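PDB 1XDI: NAD(P)H dehydrogenase (quinone) from Mycobacterium tuberculosis, which catalyses the reduction of quinones such as menadione to quinols with NADH or NADPH, using one bound FAD per subunit. Local coordinates for residues A[15-23]-A[101-110]; A[192-203]-A[353-361]. One frame throughout, in Å; residues are numbered along the deposited sequence.

Interaction 1: A[15-23]-A[101-110]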
loop_
_atom_site.group_PDB
_atom_site.type_symbol
_atom_site.label_atom_id
_atom_site.label_comp_id
_atom_site.label_asym_id
_atom_site.label_seq_id
_atom_site.Cartn_x
_atom_site.Cartn_y
_atom_site.Cartn_z
ATOM N N TYR A 15 12.133 0.958 29.988
ATOM C CA TYR A 15 11.039 0.107 30.370
ATOM C C TYR A 15 10.238 -0.325 29.236
ATOM O O TYR A 15 9.440 -1.228 29.366
ATOM C CB TYR A 15 10.090 0.750 31.392
ATOM C CG TYR A 15 8.906 1.594 30.874
ATOM C CD1 TYR A 15 7.886 1.058 30.060
ATOM C CD2 TYR A 15 8.759 2.924 31.283
ATOM C CE1 TYR A 15 6.759 1.820 29.681
ATOM C CE2 TYR A 15 7.640 3.687 30.890
ATOM C CZ TYR A 15 6.653 3.129 30.094
ATOM O OH TYR A 15 5.602 3.945 29.720
ATOM N N GLU A 16 10.474 0.213 28.074
ATOM C CA GLU A 16 9.560 -0.153 27.097
ATOM C C GLU A 16 10.225 -0.779 26.015
ATOM O O GLU A 16 9.738 -1.029 24.911
ATOM C CB GLU A 16 8.820 1.042 26.636
ATOM C CG GLU A 16 7.563 0.616 25.966
ATOM C CD GLU A 16 6.420 1.547 26.273
ATOM O OE1 GLU A 16 6.669 2.674 26.718
ATOM O OE2 GLU A 16 5.261 1.154 26.062
ATOM N N ALA A 17 11.469 -1.165 26.354
ATOM C CA ALA A 17 12.393 -1.913 25.510
ATOM C C ALA A 17 12.323 -3.278 26.197
ATOM O O ALA A 17 12.371 -4.336 25.559
ATOM C CB ALA A 17 13.813 -1.354 25.602
ATOM N N ALA A 18 12.186 -3.232 27.522
ATOM C CA ALA A 18 12.085 -4.433 28.339
ATOM C C ALA A 18 10.748 -5.076 28.056
ATOM O O ALA A 18 10.637 -6.284 27.896
ATOM C CB ALA A 18 12.189 -4.078 29.818
ATOM N N LEU A 19 9.731 -4.235 27.994
ATOM C CA LEU A 19 8.376 -4.691 27.749
ATOM C C LEU A 19 8.334 -5.500 26.482
ATOM O O LEU A 19 7.805 -6.587 26.487
ATOM C CB LEU A 19 7.431 -3.501 27.623
ATOM C CG LEU A 19 6.154 -3.607 28.450
ATOM C CD1 LEU A 19 6.464 -4.213 29.803
ATOM C CD2 LEU A 19 5.568 -2.237 28.665
ATOM N N VAL A 20 8.900 -4.947 25.403
ATOM C CA VAL A 20 8.942 -5.590 24.082
ATOM C C VAL A 20 9.758 -6.831 24.171
ATOM O O VAL A 20 9.407 -7.818 23.565
ATOM C CB VAL A 20 9.569 -4.645 22.946
ATOM C CG1 VAL A 20 10.374 -5.482 21.905
ATOM C CG2 VAL A 20 8.455 -3.852 22.236
ATOM N N ALA A 21 10.844 -6.768 24.933
ATOM C CA ALA A 21 11.752 -7.903 25.112
ATOM C C ALA A 21 11.090 -9.103 25.707
ATOM O O ALA A 21 11.035 -10.152 25.095
ATOM C CB ALA A 21 12.911 -7.508 25.985
ATOM N N ALA A 22 10.603 -8.936 26.931
ATOM C CA ALA A 22 9.903 -9.991 27.669
ATOM C C ALA A 22 8.555 -10.426 27.076
ATOM O O ALA A 22 8.143 -11.558 27.285
ATOM C CB ALA A 22 9.673 -9.536 29.086
ATOM N N THR A 23 7.863 -9.540 26.356
ATOM C CA THR A 23 6.550 -9.877 25.829
ATOM C C THR A 23 6.623 -10.732 24.598
ATOM O O THR A 23 5.850 -11.679 24.459
ATOM C CB THR A 23 5.667 -8.601 25.538
ATOM O OG1 THR A 23 5.138 -8.060 26.781
ATOM C CG2 THR A 23 4.520 -8.944 24.559
ATOM N N ILE A 101 3.373 0.811 35.695
ATOM C CA ILE A 101 4.463 0.267 34.876
ATOM C C ILE A 101 5.339 -0.769 35.597
ATOM O O ILE A 101 5.765 -1.806 35.021
ATOM C CB ILE A 101 5.396 1.394 34.362
ATOM C CG1 ILE A 101 4.562 2.504 33.735
ATOM C CG2 ILE A 101 6.395 0.864 33.273
ATOM C CD1 ILE A 101 5.439 3.630 33.335
ATOM N N THR A 102 5.626 -0.496 36.859
ATOM C CA THR A 102 6.445 -1.447 37.578
ATOM C C THR A 102 5.703 -2.769 37.619
ATOM O O THR A 102 6.280 -3.813 37.325
ATOM C CB THR A 102 6.715 -0.996 39.001
ATOM O OG1 THR A 102 7.021 0.402 38.982
ATOM C CG2 THR A 102 7.897 -1.765 39.579
ATOM N N ALA A 103 4.415 -2.711 37.943
ATOM C CA ALA A 103 3.628 -3.919 38.063
ATOM C C ALA A 103 3.584 -4.710 36.736
ATOM O O ALA A 103 3.668 -5.942 36.710
ATOM C CB ALA A 103 2.222 -3.563 38.567
ATOM N N GLN A 104 3.507 -3.998 35.626
ATOM C CA GLN A 104 3.459 -4.683 34.356
ATOM C C GLN A 104 4.785 -5.397 34.096
ATOM O O GLN A 104 4.773 -6.580 33.721
ATOM C CB GLN A 104 3.196 -3.678 33.272
ATOM C CG GLN A 104 2.606 -4.205 32.000
ATOM C CD GLN A 104 2.662 -3.150 30.895
ATOM O OE1 GLN A 104 2.636 -1.931 31.163
ATOM N NE2 GLN A 104 2.729 -3.609 29.661
ATOM N N LEU A 105 5.907 -4.687 34.290
ATOM C CA LEU A 105 7.234 -5.262 34.087
ATOM C C LEU A 105 7.367 -6.486 34.961
ATOM O O LEU A 105 7.735 -7.561 34.489
ATOM C CB LEU A 105 8.347 -4.291 34.497
ATOM C CG LEU A 105 8.613 -2.978 33.762
ATOM C CD1 LEU A 105 9.930 -2.367 34.265
ATOM C CD2 LEU A 105 8.669 -3.210 32.258
ATOM N N LEU A 106 7.052 -6.303 36.245
ATOM C CA LEU A 106 7.154 -7.330 37.275
ATOM C C LEU A 106 6.347 -8.596 37.047
ATOM O O LEU A 106 6.821 -9.696 37.313
ATOM C CB LEU A 106 6.794 -6.712 38.625
ATOM C CG LEU A 106 7.915 -6.552 39.683
ATOM C CD1 LEU A 106 9.283 -6.146 39.146
ATOM C CD2 LEU A 106 7.439 -5.540 40.619
ATOM N N SER A 107 5.132 -8.459 36.537
ATOM C CA SER A 107 4.282 -9.626 36.303
ATOM C C SER A 107 4.633 -10.216 34.966
ATOM O O SER A 107 4.202 -11.337 34.646
ATOM C CB SER A 107 2.816 -9.229 36.268
ATOM O OG SER A 107 2.575 -8.521 35.069
ATOM N N MET A 108 5.378 -9.459 34.164
ATOM C CA MET A 108 5.770 -9.963 32.860
ATOM C C MET A 108 7.086 -10.729 33.053
ATOM O O MET A 108 7.701 -11.257 32.105
ATOM C CB MET A 108 5.921 -8.814 31.854
ATOM C CG MET A 108 5.538 -9.203 30.428
ATOM S SD MET A 108 3.738 -9.049 30.065
ATOM C CE MET A 108 2.907 -10.341 31.198
ATOM N N GLY A 109 7.513 -10.766 34.310
ATOM C CA GLY A 109 8.708 -11.501 34.663
ATOM C C GLY A 109 9.994 -10.737 34.485
ATOM O O GLY A 109 11.072 -11.320 34.383
ATOM N N VAL A 110 9.902 -9.425 34.417
ATOM C CA VAL A 110 11.112 -8.644 34.272
ATOM C C VAL A 110 11.674 -8.463 35.673
ATOM O O VAL A 110 10.926 -8.191 36.598
ATOM C CB VAL A 110 10.777 -7.286 33.604
ATOM C CG1 VAL A 110 11.956 -6.356 33.645
ATOM C CG2 VAL A 110 10.369 -7.531 32.158
#

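Interaction 2: A[192-203]-A[353-361]. With FAD (flavin-adenine dinucleotide), chain C.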
loop_
_atom_site.group_PDB
_atom_site.type_symbol
_atom_site.label_atom_id
_atom_site.label_comp_id
_atom_site.label_asym_id
_atom_site.label_seq_id
_atom_site.Cartn_x
_atom_site.Cartn_y
_atom_site.Cartn_z
ATOM N N VAL A 192 10.360 25.101 24.484
ATOM C CA VAL A 192 9.097 24.414 24.637
ATOM C C VAL A 192 8.727 24.231 26.073
ATOM O O VAL A 192 7.552 24.397 26.440
ATOM C CB VAL A 192 9.110 23.022 23.962
ATOM C CG1 VAL A 192 7.791 22.330 24.168
ATOM C CG2 VAL A 192 9.406 23.195 22.464
ATOM N N THR A 193 9.706 23.893 26.911
ATOM C CA THR A 193 9.344 23.691 28.296
ATOM C C THR A 193 9.240 24.995 29.073
ATOM O O THR A 193 8.639 25.022 30.130
ATOM C CB THR A 193 10.222 22.599 29.014
ATOM O OG1 THR A 193 10.884 23.158 30.142
ATOM C CG2 THR A 193 11.210 21.995 28.078
ATOM N N GLY A 194 9.790 26.091 28.566
ATOM C CA GLY A 194 9.563 27.330 29.274
ATOM C C GLY A 194 8.206 27.799 28.750
ATOM O O GLY A 194 7.346 28.317 29.492
ATOM N N ALA A 195 7.979 27.591 27.452
ATOM C CA ALA A 195 6.741 28.058 26.880
ATOM C C ALA A 195 5.552 27.488 27.559
ATOM O O ALA A 195 4.586 28.218 27.842
ATOM C CB ALA A 195 6.681 27.761 25.400
ATOM N N GLU A 196 5.617 26.185 27.831
ATOM C CA GLU A 196 4.497 25.492 28.460
ATOM C C GLU A 196 4.158 26.013 29.874
ATOM O O GLU A 196 2.969 26.227 30.196
ATOM C CB GLU A 196 4.753 23.977 28.488
ATOM C CG GLU A 196 4.726 23.238 27.142
ATOM C CD GLU A 196 5.117 21.732 27.259
ATOM O OE1 GLU A 196 5.534 21.302 28.377
ATOM O OE2 GLU A 196 5.032 20.983 26.250
ATOM N N PHE A 197 5.177 26.249 30.694
ATOM C CA PHE A 197 4.975 26.729 32.061
ATOM C C PHE A 197 4.539 28.189 32.102
ATOM O O PHE A 197 3.710 28.556 32.927
ATOM C CB PHE A 197 6.249 26.514 32.913
ATOM C CG PHE A 197 6.426 25.087 33.389
ATOM C CD1 PHE A 197 5.466 24.471 34.183
ATOM C CD2 PHE A 197 7.544 24.367 33.056
ATOM C CE1 PHE A 197 5.629 23.149 34.644
ATOM C CE2 PHE A 197 7.727 23.051 33.505
ATOM C CZ PHE A 197 6.763 22.439 34.303
ATOM N N VAL A 198 5.082 29.029 31.218
ATOM C CA VAL A 198 4.672 30.402 31.190
ATOM C C VAL A 198 3.151 30.341 30.957
ATOM O O VAL A 198 2.365 31.011 31.649
ATOM C CB VAL A 198 5.347 31.125 30.024
ATOM C CG1 VAL A 198 4.540 32.403 29.624
ATOM C CG2 VAL A 198 6.792 31.428 30.369
ATOM N N ASP A 199 2.727 29.534 29.985
ATOM C CA ASP A 199 1.322 29.434 29.686
ATOM C C ASP A 199 0.555 28.926 30.903
ATOM O O ASP A 199 -0.446 29.497 31.311
ATOM C CB ASP A 199 1.158 28.508 28.505
ATOM C CG ASP A 199 -0.280 28.437 27.987
ATOM O OD1 ASP A 199 -1.266 28.508 28.768
ATOM O OD2 ASP A 199 -0.434 28.234 26.766
ATOM N N ALA A 200 1.005 27.825 31.492
ATOM C CA ALA A 200 0.313 27.285 32.679
ATOM C C ALA A 200 0.190 28.324 33.827
ATOM O O ALA A 200 -0.898 28.551 34.341
ATOM C CB ALA A 200 1.046 25.996 33.190
ATOM N N TYR A 201 1.295 28.948 34.230
ATOM C CA TYR A 201 1.229 29.947 35.299
ATOM C C TYR A 201 0.374 31.210 34.951
ATOM O O TYR A 201 -0.316 31.734 35.805
ATOM C CB TYR A 201 2.665 30.281 35.783
ATOM C CG TYR A 201 3.241 29.184 36.711
ATOM C CD1 TYR A 201 2.705 28.989 37.991
ATOM C CD2 TYR A 201 4.313 28.330 36.322
ATOM C CE1 TYR A 201 3.224 27.996 38.873
ATOM C CE2 TYR A 201 4.831 27.290 37.214
ATOM C CZ TYR A 201 4.283 27.150 38.500
ATOM O OH TYR A 201 4.802 26.272 39.491
ATOM N N THR A 202 0.379 31.663 33.707
ATOM C CA THR A 202 -0.424 32.817 33.274
ATOM C C THR A 202 -1.911 32.449 33.459
ATOM O O THR A 202 -2.759 33.286 33.703
ATOM C CB THR A 202 -0.152 33.111 31.737
ATOM O OG1 THR A 202 1.168 33.651 31.582
ATOM C CG2 THR A 202 -1.252 34.021 31.107
ATOM N N GLU A 203 -2.228 31.171 33.329
ATOM C CA GLU A 203 -3.601 30.724 33.462
ATOM C C GLU A 203 -4.011 30.635 34.920
ATOM O O GLU A 203 -5.188 30.798 35.239
ATOM C CB GLU A 203 -3.774 29.382 32.758
ATOM C CG GLU A 203 -3.854 29.503 31.262
ATOM C CD GLU A 203 -5.041 30.360 30.863
ATOM O OE1 GLU A 203 -6.172 29.990 31.243
ATOM O OE2 GLU A 203 -4.846 31.400 30.186
ATOM N N ALA A 353 6.078 12.677 15.670
ATOM C CA ALA A 353 4.956 13.626 15.816
ATOM C C ALA A 353 5.287 14.312 17.113
ATOM O O ALA A 353 5.620 13.637 18.071
ATOM C CB ALA A 353 3.645 12.896 15.962
ATOM N N ALA A 354 5.229 15.639 17.172
ATOM C CA ALA A 354 5.579 16.284 18.425
ATOM C C ALA A 354 4.633 17.456 18.767
ATOM O O ALA A 354 4.258 18.257 17.879
ATOM C CB ALA A 354 7.009 16.744 18.332
ATOM N N THR A 355 4.216 17.554 20.029
ATOM C CA THR A 355 3.335 18.650 20.374
ATOM C C THR A 355 3.885 19.464 21.520
ATOM O O THR A 355 4.615 18.929 22.335
ATOM C CB THR A 355 1.947 18.181 20.803
ATOM O OG1 THR A 355 1.845 18.318 22.222
ATOM C CG2 THR A 355 1.674 16.717 20.417
ATOM N N VAL A 356 3.548 20.756 21.553
ATOM C CA VAL A 356 3.945 21.702 22.613
ATOM C C VAL A 356 2.669 21.782 23.398
ATOM O O VAL A 356 1.633 22.067 22.820
ATOM C CB VAL A 356 4.175 23.159 22.078
ATOM C CG1 VAL A 356 4.391 24.123 23.255
ATOM C CG2 VAL A 356 5.331 23.225 21.154
ATOM N N PHE A 357 2.714 21.544 24.695
ATOM C CA PHE A 357 1.458 21.612 25.455
ATOM C C PHE A 357 0.978 22.981 26.042
ATOM O O PHE A 357 0.874 23.139 27.264
ATOM C CB PHE A 357 1.456 20.523 26.526
ATOM C CG PHE A 357 1.204 19.144 25.982
ATOM C CD1 PHE A 357 -0.089 18.699 25.773
ATOM C CD2 PHE A 357 2.273 18.281 25.682
ATOM C CE1 PHE A 357 -0.308 17.412 25.276
ATOM C CE2 PHE A 357 2.049 16.994 25.186
ATOM C CZ PHE A 357 0.758 16.567 24.987
ATOM N N THR A 358 0.664 23.936 25.150
ATOM C CA THR A 358 0.173 25.277 25.514
ATOM C C THR A 358 -1.337 25.252 25.397
ATOM O O THR A 358 -1.931 24.179 25.258
ATOM C CB THR A 358 0.662 26.297 24.504
ATOM O OG1 THR A 358 1.050 25.594 23.325
ATOM C CG2 THR A 358 1.851 27.063 25.008
ATOM N N ARG A 359 -1.978 26.412 25.504
ATOM C CA ARG A 359 -3.418 26.434 25.249
ATOM C C ARG A 359 -3.541 27.564 24.239
ATOM O O ARG A 359 -3.247 28.736 24.527
ATOM C CB ARG A 359 -4.282 26.665 26.504
ATOM C CG ARG A 359 -4.895 25.320 27.065
ATOM C CD ARG A 359 -4.878 25.147 28.635
ATOM N NE ARG A 359 -3.578 25.569 29.163
ATOM C CZ ARG A 359 -3.353 25.948 30.416
ATOM N NH1 ARG A 359 -4.371 25.941 31.275
ATOM N NH2 ARG A 359 -2.132 26.362 30.793
ATOM N N PRO A 360 -3.825 27.196 22.976
ATOM C CA PRO A 360 -4.022 25.831 22.465
ATOM C C PRO A 360 -2.754 25.014 22.277
ATOM O O PRO A 360 -1.644 25.530 22.359
ATOM C CB PRO A 360 -4.677 26.067 21.119
ATOM C CG PRO A 360 -4.071 27.411 20.692
ATOM C CD PRO A 360 -4.216 28.188 21.955
ATOM N N GLU A 361 -2.954 23.723 21.994
ATOM C CA GLU A 361 -1.887 22.784 21.727
ATOM C C GLU A 361 -1.399 22.992 20.275
ATOM O O GLU A 361 -2.114 23.496 19.398
ATOM C CB GLU A 361 -2.406 21.344 21.899
ATOM C CG GLU A 361 -2.528 20.831 23.350
ATOM C CD GLU A 361 -3.057 19.371 23.474
ATOM O OE1 GLU A 361 -2.994 18.610 22.475
ATOM O OE2 GLU A 361 -3.515 18.979 24.580
HETATM P PA FAD C . 14.488 9.198 31.498
HETATM O O1A FAD C . 15.118 10.550 31.811
HETATM O O2A FAD C . 12.962 9.161 31.427
HETATM O O5B FAD C . 14.998 8.269 32.594
HETATM C C5B FAD C . 16.183 7.469 32.579
HETATM C C4B FAD C . 16.138 6.951 34.000
HETATM O O4B FAD C . 17.191 6.063 34.272
HETATM C C3B FAD C . 16.189 8.027 35.212
HETATM O O3B FAD C . 14.903 8.393 35.715
HETATM C C2B FAD C . 17.042 7.434 36.230
HETATM O O2B FAD C . 16.442 6.910 37.417
HETATM C C1B FAD C . 17.768 6.300 35.551
HETATM N N9A FAD C . 19.175 6.348 35.509
HETATM C C8A FAD C . 20.098 7.334 35.222
HETATM N N7A FAD C . 21.340 6.937 35.325
HETATM C C5A FAD C . 21.245 5.628 35.697
HETATM C C6A FAD C . 22.182 4.621 35.984
HETATM N N6A FAD C . 23.482 4.822 35.925
HETATM N N1A FAD C . 21.708 3.375 36.341
HETATM C C2A FAD C . 20.393 3.115 36.417
HETATM N N3A FAD C . 19.403 4.050 36.149
HETATM C C4A FAD C . 20.000 5.304 35.796
HETATM N N1 FAD C . 8.565 14.187 26.020
HETATM C C2 FAD C . 7.401 13.912 25.357
HETATM O O2 FAD C . 7.335 13.004 24.506
HETATM N N3 FAD C . 6.282 14.660 25.644
HETATM C C4 FAD C . 6.207 15.675 26.557
HETATM O O4 FAD C . 5.139 16.264 26.723
HETATM C C4X FAD C . 7.344 15.940 27.197
HETATM N N5 FAD C . 7.285 16.988 28.159
HETATM C C5X FAD C . 8.494 17.270 28.847
HETATM C C6 FAD C . 8.526 18.278 29.835
HETATM C C7 FAD C . 9.706 18.608 30.553
HETATM C C7M FAD C . 9.677 19.717 31.633
HETATM C C8 FAD C . 10.898 17.893 30.236
HETATM C C8M FAD C . 12.223 18.174 30.925
HETATM C C9 FAD C . 10.900 16.900 29.299
HETATM C C9A FAD C . 9.747 16.544 28.607
HETATM N N10 FAD C . 9.679 15.473 27.593
HETATM C C10 FAD C . 8.521 15.184 26.928
HETATM C "C1'" FAD C . 10.869 14.741 27.382
HETATM C "C2'" FAD C . 10.845 13.320 27.862
HETATM O "O2'" FAD C . 10.486 13.311 29.288
HETATM C "C3'" FAD C . 12.166 12.626 27.686
HETATM O "O3'" FAD C . 12.407 12.486 26.310
HETATM C "C4'" FAD C . 12.227 11.207 28.218
HETATM O "O4'" FAD C . 12.015 11.417 29.665
HETATM C "C5'" FAD C . 13.500 10.515 28.173
HETATM O "O5'" FAD C . 13.309 9.179 28.615
HETATM P P FAD C . 14.472 8.169 28.870
HETATM O O1P FAD C . 13.823 6.947 29.173
HETATM O O2P FAD C . 15.504 8.146 27.810
HETATM O O3P FAD C . 15.114 8.809 30.118
#

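Interaction 1: A[15-23]-A[101-110]
L19 and L105 face each other, CA to CA 6.5 Å, and A22 and M108 come about as near, where helices 15-23 and 101-107 run side by side in the same general direction. The short axes are 10.3 Å apart at closest and only 29° from parallel, so contacts recur along helix 15-23: Y15 meets I101 and L19 meets Q104 and L105 on the other helix, then A22 meets M108 and V110 in the turn after it.

The Y15 ring takes the methyl CG2 of I101 over the centre of one face, a CH-pi contact 3.5 Å from the ring centroid. With chi1 at 89°, the Y15 side chain crosses that of I101 at about a right angle, and CD1 of I101 sits above the CE2-CZ rim on the same side of the ring as CG2.

L19 and L105 also cross steeply, CD1 of L19 against CD2 of L105, while the extended Q104 lays its amide over the CD2 methyl of L19. Helix 15-23 belongs to the strand-turn-helix of the FAD-binding Rossmann fold, and its small A18 and A21 pack on strands 3-8 and 29-35.

Beyond S107 the other helix ends in a Schellman motif at G109, whose positive phi of 85° suits glycine; V110 N bonds back to L105 O at 2.9 Å. The turn leads into edge strand 111-114 and brings CG2 of V110 onto CB of A22, 3.7 Å away. On the solvent side, the bent chain of M108 sets its SD 3.7 Å from OG1 of T23.

Interaction 2: A[192-203]-A[353-361]
E196 places CG beside its own N (chi1 -69°) and then extends, carrying its carboxylate out from the helix to F357; D199, one turn on, swings CG away from its N (chi1 -174°) and faces R359. Each acid accepts a backbone N-H from residues 357-359. F357 N gives E196 OE2 a nearly straight bond of 2.8 Å, arriving from above the carboxylate plane. R359 N binds D199 OD2 at 2.7 Å, on the syn side but out of the plane.

Acids suit these positions because their two oxygens can divide the work. While OE2 of E196 holds the backbone and lies at the edge of the F357 ring, OE1 makes a salt bridge to K52, a FAD-binding residue; this recalls the lysine-glutamate pair beside the flavin in glutathione reductase. The other oxygen of D199, OD1, pairs with R359 NH2 at 3.1 Å, the carboxylate and guanidinium planes only 14° apart, and also with R236. E203 lays its aliphatic CG over one face of that guanidinium, its own carboxylate engaged by T62 and R236.

At the start of the helix, V192 and V356 meet through their CG1 methyls at 4.0 Å. F357 CE2 lies 3.5 Å from FAD O4, and T193 also borders the flavin. The contact joins a helix that begins at a glycine-rich sequence of Rossmann type, consistent with the NAD(P)-binding half of this family, to the dimerisation domain, with helices 48-64 and 223-235 flanking it and strand 361-366 pairing with strand 353-356.

Overall arrangement
The two interactions lie toward different parts of the same FAD. Interaction 1 is within the FAD-binding domain, and the Y15 side chain comes within about 7 Å of the cofactor, near its pyrophosphate. Interaction 2 reaches the flavin ring directly, through T193 and F357, and joins the helix 192-203 side of the fold to the dimerisation domain. The centres of interaction 1 and interaction 2 are about 32 Å apart. The nearest atoms of interaction 1 and interaction 2 are about 14 Å apart, so the two do not touch; along the sequence interaction 1 closes before interaction 2 opens. Both border the second subunit, Q104 packing on its R463 and F357 on its R391, and that subunit also bonds the FAD through the backbone O of its Y450.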